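Alpha-fucosidase (Bifidobacterium bifidum, PDB 2EAB) probably releases alpha-1,2-linked L-fucose from glycans by hydrolysis, this chain being the glycoside hydrolase family 95 catalytic portion of a longer, probably membrane-anchored protein. Local coordinates at residues L20-P25 and Y156-N161. Sequence-based numbering, arbitrary orientation.
Sequences LWYKQP and YRRDLN
Arg-158 CG sits between its backbone N and carbonyl carbon (chi1 68°), and Tyr-22 CG lies beside its own backbone N (chi1 -52°), both groups on the same sheet face. The arginine chain then runs extended to NE and carries the guanidinium to the ring. There it lies nearly flat on one face, planes 19° apart, in an off-centre cation-pi stack with Arg-158 CZ 4.5 Å from the Tyr-22 ring centroid. Arg-158 NE also donates to a lone pair of Gln-24 O at 2.8 Å, with that oxygen in the guanidinium plane. The stack, this bond and the bonds of Arg-158 NH2 to Thr-50 O and Thr-29 OG1 together help to hold the group in place. A leucine in place of Arg-158 would probably leave Gln-24 O without this donor and the Tyr-22 face without its cation. In the loop that follows the strand, Pro-25 CD rests over one face of the Tyr-156 ring, 3.7 Å from Tyr-156 CZ. Tyr-156 OH is bonded to Gly-65 O. On the sheet face away from Tyr-22 and Arg-158, Trp-21 CB packs on Asp-159 CB at 3.7 Å. Leu-20 pairs with Leu-160 and Tyr-22 with Arg-158, both as hydrogen-bonded pairs; Tyr-22 N to Arg-158 O is 2.8 Å. This is regular antiparallel pairing, in which strand 19-22 forms one edge of a nine-stranded sheet in the N-terminal beta-sandwich domain, as in related glycoside hydrolases.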
loop_
_atom_site.group_PDB
_atom_site.type_symbol
_atom_site.label_atom_id
_atom_site.label_comp_id
_atom_site.label_asym_id
_atom_site.label_seq_id
_atom_site.Cartn_x
_atom_site.Cartn_y
_atom_site.Cartn_z
ATOM N N LEU A 20 -19.590 6.469 5.940
ATOM C CA LEU A 20 -19.846 7.094 4.644
ATOM C C LEU A 20 -21.312 6.790 4.365
ATOM O O LEU A 20 -21.742 5.657 4.538
ATOM C CB LEU A 20 -18.998 6.476 3.534
ATOM C CG LEU A 20 -17.505 6.784 3.441
ATOM C CD1 LEU A 20 -16.731 6.115 4.540
ATOM C CD2 LEU A 20 -16.969 6.338 2.088
ATOM N N TRP A 21 -22.085 7.792 3.960
ATOM C CA TRP A 21 -23.511 7.566 3.733
ATOM C C TRP A 21 -24.103 8.429 2.622
ATOM O O TRP A 21 -23.590 9.502 2.311
ATOM C CB TRP A 21 -24.302 7.674 5.041
ATOM C CG TRP A 21 -24.333 9.035 5.638
ATOM C CD1 TRP A 21 -23.335 9.652 6.341
ATOM C CD2 TRP A 21 -25.431 9.953 5.607
ATOM N NE1 TRP A 21 -23.744 10.903 6.741
ATOM C CE2 TRP A 21 -25.028 11.110 6.305
ATOM C CE3 TRP A 21 -26.718 9.909 5.051
ATOM C CZ2 TRP A 21 -25.869 12.218 6.467
ATOM C CZ3 TRP A 21 -27.553 11.012 5.214
ATOM C CH2 TRP A 21 -27.122 12.150 5.913
ATOM N N TYR A 22 -25.173 7.916 2.014
ATOM C CA TYR A 22 -25.748 8.476 0.790
ATOM C C TYR A 22 -27.252 8.313 0.803
ATOM O O TYR A 22 -27.766 7.308 1.281
ATOM C CB TYR A 22 -25.154 7.787 -0.457
ATOM C CG TYR A 22 -23.645 7.786 -0.428
ATOM C CD1 TYR A 22 -22.914 8.765 -1.089
ATOM C CD2 TYR A 22 -22.951 6.834 0.321
ATOM C CE1 TYR A 22 -21.529 8.781 -1.026
ATOM C CE2 TYR A 22 -21.574 6.851 0.403
ATOM C CZ TYR A 22 -20.872 7.821 -0.275
ATOM O OH TYR A 22 -19.503 7.833 -0.182
ATOM N N LYS A 23 -27.939 9.309 0.255
ATOM C CA LYS A 23 -29.400 9.338 0.236
ATOM C C LYS A 23 -29.989 8.753 -1.052
ATOM O O LYS A 23 -31.194 8.863 -1.296
ATOM C CB LYS A 23 -29.899 10.772 0.439
ATOM C CG LYS A 23 -29.523 11.378 1.785
ATOM C CD LYS A 23 -30.219 12.712 2.001
ATOM C CE LYS A 23 -29.946 13.265 3.390
ATOM N NZ LYS A 23 -30.824 14.432 3.698
ATOM N N GLN A 24 -29.147 8.125 -1.870
ATOM C CA GLN A 24 -29.603 7.522 -3.123
ATOM C C GLN A 24 -28.671 6.382 -3.542
ATOM O O GLN A 24 -27.509 6.353 -3.117
ATOM C CB GLN A 24 -29.723 8.586 -4.226
ATOM C CG GLN A 24 -28.398 9.116 -4.769
ATOM C CD GLN A 24 -27.625 9.968 -3.774
ATOM O OE1 GLN A 24 -28.176 10.879 -3.152
ATOM N NE2 GLN A 24 -26.332 9.682 -3.638
ATOM N N PRO A 25 -29.182 5.422 -4.344
ATOM C CA PRO A 25 -28.358 4.326 -4.876
ATOM C C PRO A 25 -27.144 4.785 -5.673
ATOM O O PRO A 25 -27.078 5.930 -6.114
ATOM C CB PRO A 25 -29.316 3.588 -5.825
ATOM C CG PRO A 25 -30.488 4.491 -6.004
ATOM C CD PRO A 25 -30.590 5.291 -4.761
ATOM N N TYR A 156 -34.825 6.353 1.935
ATOM C CA TYR A 156 -33.669 5.635 1.414
ATOM C C TYR A 156 -32.377 6.099 2.059
ATOM O O TYR A 156 -32.109 7.294 2.134
ATOM C CB TYR A 156 -33.547 5.770 -0.110
ATOM C CG TYR A 156 -32.385 4.963 -0.645
ATOM C CD1 TYR A 156 -32.587 3.715 -1.222
ATOM C CD2 TYR A 156 -31.074 5.431 -0.533
ATOM C CE1 TYR A 156 -31.513 2.961 -1.690
ATOM C CE2 TYR A 156 -29.999 4.686 -0.989
ATOM C CZ TYR A 156 -30.223 3.457 -1.565
ATOM O OH TYR A 156 -29.135 2.741 -2.014
ATOM N N ARG A 157 -31.575 5.138 2.507
ATOM C CA ARG A 157 -30.192 5.409 2.867
ATOM C C ARG A 157 -29.320 4.197 2.560
ATOM O O ARG A 157 -29.730 3.059 2.774
ATOM C CB ARG A 157 -30.069 5.794 4.345
ATOM C CG ARG A 157 -28.715 6.402 4.706
ATOM C CD ARG A 157 -28.568 6.639 6.200
ATOM N NE ARG A 157 -28.560 5.391 6.960
ATOM C CZ ARG A 157 -29.494 5.035 7.840
ATOM N NH1 ARG A 157 -30.523 5.835 8.093
ATOM N NH2 ARG A 157 -29.392 3.877 8.477
ATOM N N ARG A 158 -28.123 4.452 2.040
ATOM C CA ARG A 158 -27.079 3.435 1.996
ATOM C C ARG A 158 -25.861 3.979 2.723
ATOM O O ARG A 158 -25.571 5.176 2.666
ATOM C CB ARG A 158 -26.746 3.008 0.561
ATOM C CG ARG A 158 -26.083 4.073 -0.293
ATOM C CD ARG A 158 -25.988 3.625 -1.736
ATOM N NE ARG A 158 -25.336 4.624 -2.575
ATOM C CZ ARG A 158 -24.062 4.579 -2.963
ATOM N NH1 ARG A 158 -23.267 3.577 -2.599
ATOM N NH2 ARG A 158 -23.583 5.546 -3.724
ATOM N N ASP A 159 -25.170 3.099 3.435
ATOM C CA ASP A 159 -24.000 3.524 4.182
ATOM C C ASP A 159 -22.928 2.452 4.243
ATOM O O ASP A 159 -23.169 1.272 3.960
ATOM C CB ASP A 159 -24.387 3.988 5.598
ATOM C CG ASP A 159 -24.804 2.843 6.498
ATOM O OD1 ASP A 159 -23.955 1.975 6.799
ATOM O OD2 ASP A 159 -25.977 2.818 6.915
ATOM N N LEU A 160 -21.734 2.897 4.607
ATOM C CA LEU A 160 -20.638 2.018 4.955
ATOM C C LEU A 160 -20.204 2.402 6.353
ATOM O O LEU A 160 -19.746 3.519 6.586
ATOM C CB LEU A 160 -19.482 2.158 3.964
ATOM C CG LEU A 160 -18.311 1.181 4.130
ATOM C CD1 LEU A 160 -18.748 -0.261 3.897
ATOM C CD2 LEU A 160 -17.174 1.548 3.189
ATOM N N ASN A 161 -20.395 1.471 7.279
ATOM C CA ASN A 161 -20.013 1.675 8.661
ATOM C C ASN A 161 -18.571 1.215 8.829
ATOM O O ASN A 161 -18.299 0.017 8.935
ATOM C CB ASN A 161 -20.951 0.903 9.592
ATOM C CG ASN A 161 -20.726 1.232 11.053
ATOM O OD1 ASN A 161 -19.623 1.595 11.463
ATOM N ND2 ASN A 161 -21.780 1.096 11.852
#